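LamCAT (Aquimarina, PDB 6JHJ) is a marine bacterial laminarinase of glycoside hydrolase family 16, which probably hydrolyses beta-1,3-linked glucan chains of laminarin. Local coordinates at residues Arg86-Ser91 with Thr155-Tyr160; Gln128-Ile133 with Ser146-Val151. One frame throughout, in Å; residues are numbered along the deposited sequence.

Contact 1: Arg86-Ser91 with Thr155-Tyr160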
loop_
_atom_site.group_PDB
_atom_site.type_symbol
_atom_site.label_atom_id
_atom_site.label_comp_id
_atom_site.label_asym_id
_atom_site.label_seq_id
_atom_site.Cartn_x
_atom_site.Cartn_y
_atom_site.Cartn_z
ATOM N N ARG A 86 9.913 4.591 -3.686
ATOM C CA ARG A 86 10.690 5.455 -2.815
ATOM C C ARG A 86 9.726 6.447 -2.179
ATOM O O ARG A 86 9.092 7.200 -2.897
ATOM C CB ARG A 86 11.742 6.197 -3.636
ATOM C CG ARG A 86 12.694 6.978 -2.771
ATOM C CD ARG A 86 13.959 7.310 -3.522
ATOM N NE ARG A 86 14.852 8.028 -2.671
ATOM C CZ ARG A 86 15.073 9.325 -2.712
ATOM N NH1 ARG A 86 14.476 10.138 -3.548
ATOM N NH2 ARG A 86 15.978 9.812 -1.874
ATOM N N ILE A 87 9.546 6.351 -0.871
ATOM C CA ILE A 87 8.456 7.043 -0.171
ATOM C C ILE A 87 8.984 7.788 1.064
ATOM O O ILE A 87 9.799 7.237 1.821
ATOM C CB ILE A 87 7.387 6.015 0.287
ATOM C CG1 ILE A 87 6.868 5.180 -0.853
ATOM C CG2 ILE A 87 6.257 6.696 1.056
ATOM C CD1 ILE A 87 5.868 4.111 -0.467
ATOM N N ALA A 88 8.450 8.978 1.282
ATOM C CA ALA A 88 8.615 9.752 2.510
ATOM C C ALA A 88 7.230 9.983 3.036
ATOM O O ALA A 88 6.395 10.445 2.294
ATOM C CB ALA A 88 9.264 11.090 2.209
ATOM N N MET A 89 6.923 9.606 4.270
ATOM C CA MET A 89 5.545 9.680 4.792
ATOM C C MET A 89 5.480 10.414 6.089
ATOM O O MET A 89 6.435 10.478 6.823
ATOM C CB MET A 89 5.011 8.260 5.000
ATOM C CG MET A 89 5.624 7.514 6.192
ATOM S SD MET A 89 5.412 5.720 6.041
ATOM C CE MET A 89 6.699 5.333 4.861
ATOM N N PRO A 90 4.312 10.870 6.453
ATOM C CA PRO A 90 4.170 11.614 7.686
ATOM C C PRO A 90 4.105 10.679 8.862
ATOM O O PRO A 90 3.901 9.456 8.655
ATOM C CB PRO A 90 2.842 12.307 7.523
ATOM C CG PRO A 90 2.136 11.659 6.439
ATOM C CD PRO A 90 3.083 10.832 5.670
ATOM N N SER A 91 4.299 11.189 10.065
ATOM C CA SER A 91 4.253 10.325 11.253
ATOM C C SER A 91 3.482 11.052 12.298
ATOM O O SER A 91 3.961 12.044 12.804
ATOM C CB SER A 91 5.658 10.072 11.753
ATOM O OG SER A 91 5.688 9.379 13.000
ATOM N N THR A 155 9.695 9.921 7.822
ATOM C CA THR A 155 9.474 11.173 7.146
ATOM C C THR A 155 10.571 11.497 6.125
ATOM O O THR A 155 10.410 12.411 5.301
ATOM C CB THR A 155 9.392 12.305 8.198
ATOM O OG1 THR A 155 10.522 12.180 9.066
ATOM C CG2 THR A 155 8.134 12.224 8.906
ATOM N N SER A 156 11.656 10.761 6.150
ATOM C CA SER A 156 12.677 10.880 5.101
ATOM C C SER A 156 12.408 9.799 4.036
ATOM O O SER A 156 11.728 8.861 4.306
ATOM C CB SER A 156 14.068 10.669 5.673
ATOM O OG SER A 156 14.357 11.723 6.584
ATOM N N TYR A 157 12.964 9.968 2.857
ATOM C CA TYR A 157 12.748 8.963 1.792
ATOM C C TYR A 157 13.427 7.687 2.141
ATOM O O TYR A 157 14.617 7.669 2.540
ATOM C CB TYR A 157 13.306 9.393 0.471
ATOM C CG TYR A 157 12.588 10.500 -0.232
ATOM C CD1 TYR A 157 11.381 10.282 -0.882
ATOM C CD2 TYR A 157 13.108 11.798 -0.219
ATOM C CE1 TYR A 157 10.727 11.311 -1.544
ATOM C CE2 TYR A 157 12.463 12.825 -0.882
ATOM C CZ TYR A 157 11.299 12.577 -1.554
ATOM O OH TYR A 157 10.691 13.612 -2.253
ATOM N N HIS A 158 12.680 6.588 1.995
ATOM C CA HIS A 158 13.235 5.245 2.077
ATOM C C HIS A 158 12.723 4.453 0.893
ATOM O O HIS A 158 11.697 4.809 0.324
ATOM C CB HIS A 158 12.880 4.579 3.396
ATOM C CG HIS A 158 13.604 5.158 4.568
ATOM N ND1 HIS A 158 13.118 6.212 5.337
ATOM C CD2 HIS A 158 14.811 4.861 5.069
ATOM C CE1 HIS A 158 14.004 6.514 6.275
ATOM N NE2 HIS A 158 15.047 5.728 6.107
ATOM N N ILE A 159 13.445 3.413 0.497
ATOM C CA ILE A 159 13.021 2.530 -0.605
ATOM C C ILE A 159 12.389 1.256 -0.053
ATOM O O ILE A 159 13.025 0.528 0.681
ATOM C CB ILE A 159 14.216 2.188 -1.504
ATOM C CG1 ILE A 159 14.747 3.525 -2.113
ATOM C CG2 ILE A 159 13.791 1.343 -2.684
ATOM C CD1 ILE A 159 16.072 3.377 -2.828
ATOM N N TYR A 160 11.139 1.018 -0.392
ATOM C CA TYR A 160 10.314 -0.115 0.093
ATOM C C TYR A 160 10.116 -1.068 -1.057
ATOM O O TYR A 160 9.569 -0.653 -2.084
ATOM C CB TYR A 160 8.990 0.385 0.595
ATOM C CG TYR A 160 9.158 1.344 1.760
ATOM C CD1 TYR A 160 9.417 0.832 3.046
ATOM C CD2 TYR A 160 9.173 2.677 1.576
ATOM C CE1 TYR A 160 9.625 1.686 4.103
ATOM C CE2 TYR A 160 9.374 3.553 2.652
ATOM C CZ TYR A 160 9.626 3.028 3.905
ATOM O OH TYR A 160 9.837 3.828 5.026
HETATM O O HOH W 1 16.329 7.036 -0.290
HETATM O O HOH W 2 9.801 6.544 4.517
#
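The guanidinium of R86 lies nearly flat on the ring of Y157, the two planes 16° apart and R86 CZ 4.3 Å from the ring centroid. The stack is off-centre: NE, CZ and NH2 sit over Y157 CB and CG, and NH1 reaches over the face near CD2, so the cation-pi contact falls toward the root of the ring. R86 gets there with CG anti to its backbone N (chi1 -173°) and the chain stretched out to NE, its CG and CD passing I159 CG1. The opposite face of Y157 receives A88 CB, a CH-pi contact 4.1 Å from the ring centroid, which leaves the ring sandwiched between methyl and cation.

Backbones pair antiparallel at I87 and H158, where I87 N donates to H158 O at 2.9 Å and H158 N returns a bond to I87 O. On the face that carries I87, Y160 crosses the I87 side chain at about a right angle, its CE2 4.0 Å from I87 CB. M89, bent at chi3 (78°), brings its CE to 3.5 Å from Y160 OH. A water held in the ring plane of Y160 joins that hydroxyl to I87 O. T155 CG2 and CA close on M89 O where the strand has ended.

R86 NH1 also forms a salt bridge with D226, a calcium ligand, and Y157 OH bonds to N50. A second water, in the guanidinium plane, accepts from R86 NE at 3.0 Å. With carboxylate, water and aromatic face all engaging one guanidinium, its rotation is probably well fixed and its charge partly balanced beside the metal site.

Contact 2: Gln128-Ile133 with Ser146-Val151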
loop_
_atom_site.group_PDB
_atom_site.type_symbol
_atom_site.label_atom_id
_atom_site.label_comp_id
_atom_site.label_asym_id
_atom_site.label_seq_id
_atom_site.Cartn_x
_atom_site.Cartn_y
_atom_site.Cartn_z
ATOM N N GLN A 128 9.123 2.227 13.028
ATOM C CA GLN A 128 9.261 0.928 12.308
ATOM C C GLN A 128 8.219 0.896 11.207
ATOM O O GLN A 128 7.222 1.563 11.325
ATOM C CB GLN A 128 9.086 -0.272 13.226
ATOM C CG GLN A 128 7.698 -0.368 13.786
ATOM C CD GLN A 128 7.501 -1.513 14.763
ATOM O OE1 GLN A 128 8.407 -2.325 14.983
ATOM N NE2 GLN A 128 6.296 -1.580 15.363
ATOM N N THR A 129 8.446 0.114 10.161
ATOM C CA THR A 129 7.432 -0.117 9.123
ATOM C C THR A 129 7.213 -1.622 9.016
ATOM O O THR A 129 8.054 -2.409 9.509
ATOM C CB THR A 129 7.826 0.498 7.759
ATOM O OG1 THR A 129 9.018 -0.119 7.256
ATOM C CG2 THR A 129 8.037 1.989 7.870
ATOM N N HIS A 130 6.084 -2.014 8.424
ATOM C CA HIS A 130 5.685 -3.415 8.351
ATOM C C HIS A 130 5.498 -3.896 6.964
ATOM O O HIS A 130 5.179 -3.103 6.056
ATOM C CB HIS A 130 4.323 -3.571 9.051
ATOM C CG HIS A 130 4.338 -3.196 10.491
ATOM N ND1 HIS A 130 4.102 -1.912 10.927
ATOM C CD2 HIS A 130 4.585 -3.929 11.603
ATOM C CE1 HIS A 130 4.201 -1.872 12.249
ATOM N NE2 HIS A 130 4.439 -3.094 12.682
ATOM N N GLY A 131 5.688 -5.182 6.756
ATOM C CA GLY A 131 5.468 -5.867 5.532
ATOM C C GLY A 131 4.622 -7.080 5.832
ATOM O O GLY A 131 4.941 -7.802 6.745
ATOM N N THR A 132 3.573 -7.315 5.071
ATOM C CA THR A 132 2.615 -8.345 5.433
ATOM C C THR A 132 1.947 -8.958 4.221
ATOM O O THR A 132 1.702 -8.271 3.219
ATOM C CB THR A 132 1.511 -7.659 6.253
ATOM O OG1 THR A 132 2.086 -6.920 7.315
ATOM C CG2 THR A 132 0.525 -8.657 6.871
ATOM N N ILE A 133 1.578 -10.249 4.308
ATOM C CA ILE A 133 0.644 -10.828 3.368
ATOM C C ILE A 133 -0.633 -11.203 4.091
ATOM O O ILE A 133 -0.552 -11.623 5.245
ATOM C CB ILE A 133 1.187 -12.100 2.626
ATOM C CG1 ILE A 133 1.980 -13.013 3.574
ATOM C CG2 ILE A 133 1.964 -11.742 1.376
ATOM C CD1 ILE A 133 2.184 -14.386 2.925
ATOM N N SER A 146 3.290 -11.232 9.088
ATOM C CA SER A 146 3.806 -9.873 9.060
ATOM C C SER A 146 5.198 -9.839 9.693
ATOM O O SER A 146 5.489 -10.545 10.672
ATOM C CB SER A 146 2.873 -8.955 9.860
ATOM O OG SER A 146 3.229 -7.626 9.588
ATOM N N GLY A 147 6.044 -8.964 9.196
ATOM C CA GLY A 147 7.349 -8.650 9.801
ATOM C C GLY A 147 7.528 -7.121 9.835
ATOM O O GLY A 147 6.829 -6.405 9.120
ATOM N N SER A 148 8.525 -6.649 10.557
ATOM C CA SER A 148 8.793 -5.257 10.643
ATOM C C SER A 148 10.260 -4.959 10.754
ATOM O O SER A 148 11.042 -5.853 11.091
ATOM C CB SER A 148 8.063 -4.675 11.818
ATOM O OG SER A 148 8.605 -5.210 12.998
ATOM N N ILE A 149 10.633 -3.716 10.444
ATOM C CA ILE A 149 12.010 -3.297 10.505
ATOM C C ILE A 149 12.060 -1.895 11.140
ATOM O O ILE A 149 11.232 -1.052 10.805
ATOM C CB ILE A 149 12.661 -3.295 9.136
ATOM C CG1 ILE A 149 14.137 -2.920 9.233
ATOM C CG2 ILE A 149 11.933 -2.358 8.181
ATOM C CD1 ILE A 149 14.907 -3.040 7.937
ATOM N N PRO A 150 12.980 -1.653 12.069
ATOM C CA PRO A 150 13.103 -0.256 12.641
ATOM C C PRO A 150 13.463 0.728 11.563
ATOM O O PRO A 150 14.313 0.428 10.702
ATOM C CB PRO A 150 14.254 -0.391 13.666
ATOM C CG PRO A 150 14.260 -1.823 14.040
ATOM C CD PRO A 150 13.878 -2.591 12.772
ATOM N N VAL A 151 12.788 1.861 11.577
ATOM C CA VAL A 151 12.966 2.947 10.676
ATOM C C VAL A 151 12.925 4.186 11.569
ATOM O O VAL A 151 11.864 4.532 12.064
ATOM C CB VAL A 151 11.948 3.021 9.569
ATOM C CG1 VAL A 151 12.308 4.159 8.579
ATOM C CG2 VAL A 151 11.961 1.700 8.757
HETATM O O HOH W 3 10.757 -3.604 13.924
#
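T132 and S146 meet through their hydroxyls, OG1 to OG at 2.6 Å, a short hydrogen bond in which either could donate. S146 turns OG anti to its backbone N (chi1 -168°), which swings the oxygen across to the neighbouring strand, while T132 CG2 lies alongside S146 CB at 3.8 Å.

On the same face, S148 CB packs obliquely against the imidazole of H130, whose ring also meets W209 edge-to-face. S148 holds OG between its backbone N and carbonyl carbon (chi1 66°), and Q128 starts its side chain the same way before running straight to its amide. Both groups therefore come to one water, which donates to Q128 OE1 at 2.9 Å and lies 2.8 Å from S148 OG; the other end of the amide, NE2, is bonded to E126.

T129, I149 and V151 line the other face. T129 runs alongside I149 in the same direction, with T129 OG1 3.8 Å from I149 CG2, and V151 CG2 slants across T129 at its CG2 and OG1. V173 touches both T129 and I149 from strand 168-173.

Two pairs of backbone bonds, T129 with I149 and G131 with G147, hold the strands together; G131 N to G147 O and G147 N to G131 O are both 2.9 Å. Both members of that second pair are glycines and add no side chain to the T129/I149 face.

Alternating hydrogen-bonded and non-hydrogen-bonded pairs join 128-136 and 142-150 as a beta hairpin, whose 128-136 strand also pairs with 116-118, in the beta-sandwich jelly roll of family 16 glycoside hydrolases.

Overall arrangement
Contact 1 and contact 2 lie with their centres about 13 Å apart; strand 158-164 is the next strand after 142-150, across a short loop. Y160 CE1 packs on T129 OG1 at 3.7 Å, and H158 CE1 on V151 CG1 at 3.7 Å, so the T129 and V151 side of the hairpin meets the side of contact 1 that carries H158 and Y160. H130 and T132 pair by backbone bonds with E121 and D118, and M120 packs on I87, M89 and Y160; these residues match the family's E-x-D-x-x-E catalytic motif, so both contacts probably border the active site. The calcium ion, bound by E11, G49 and D226, is about 7 Å from the R86 side chain.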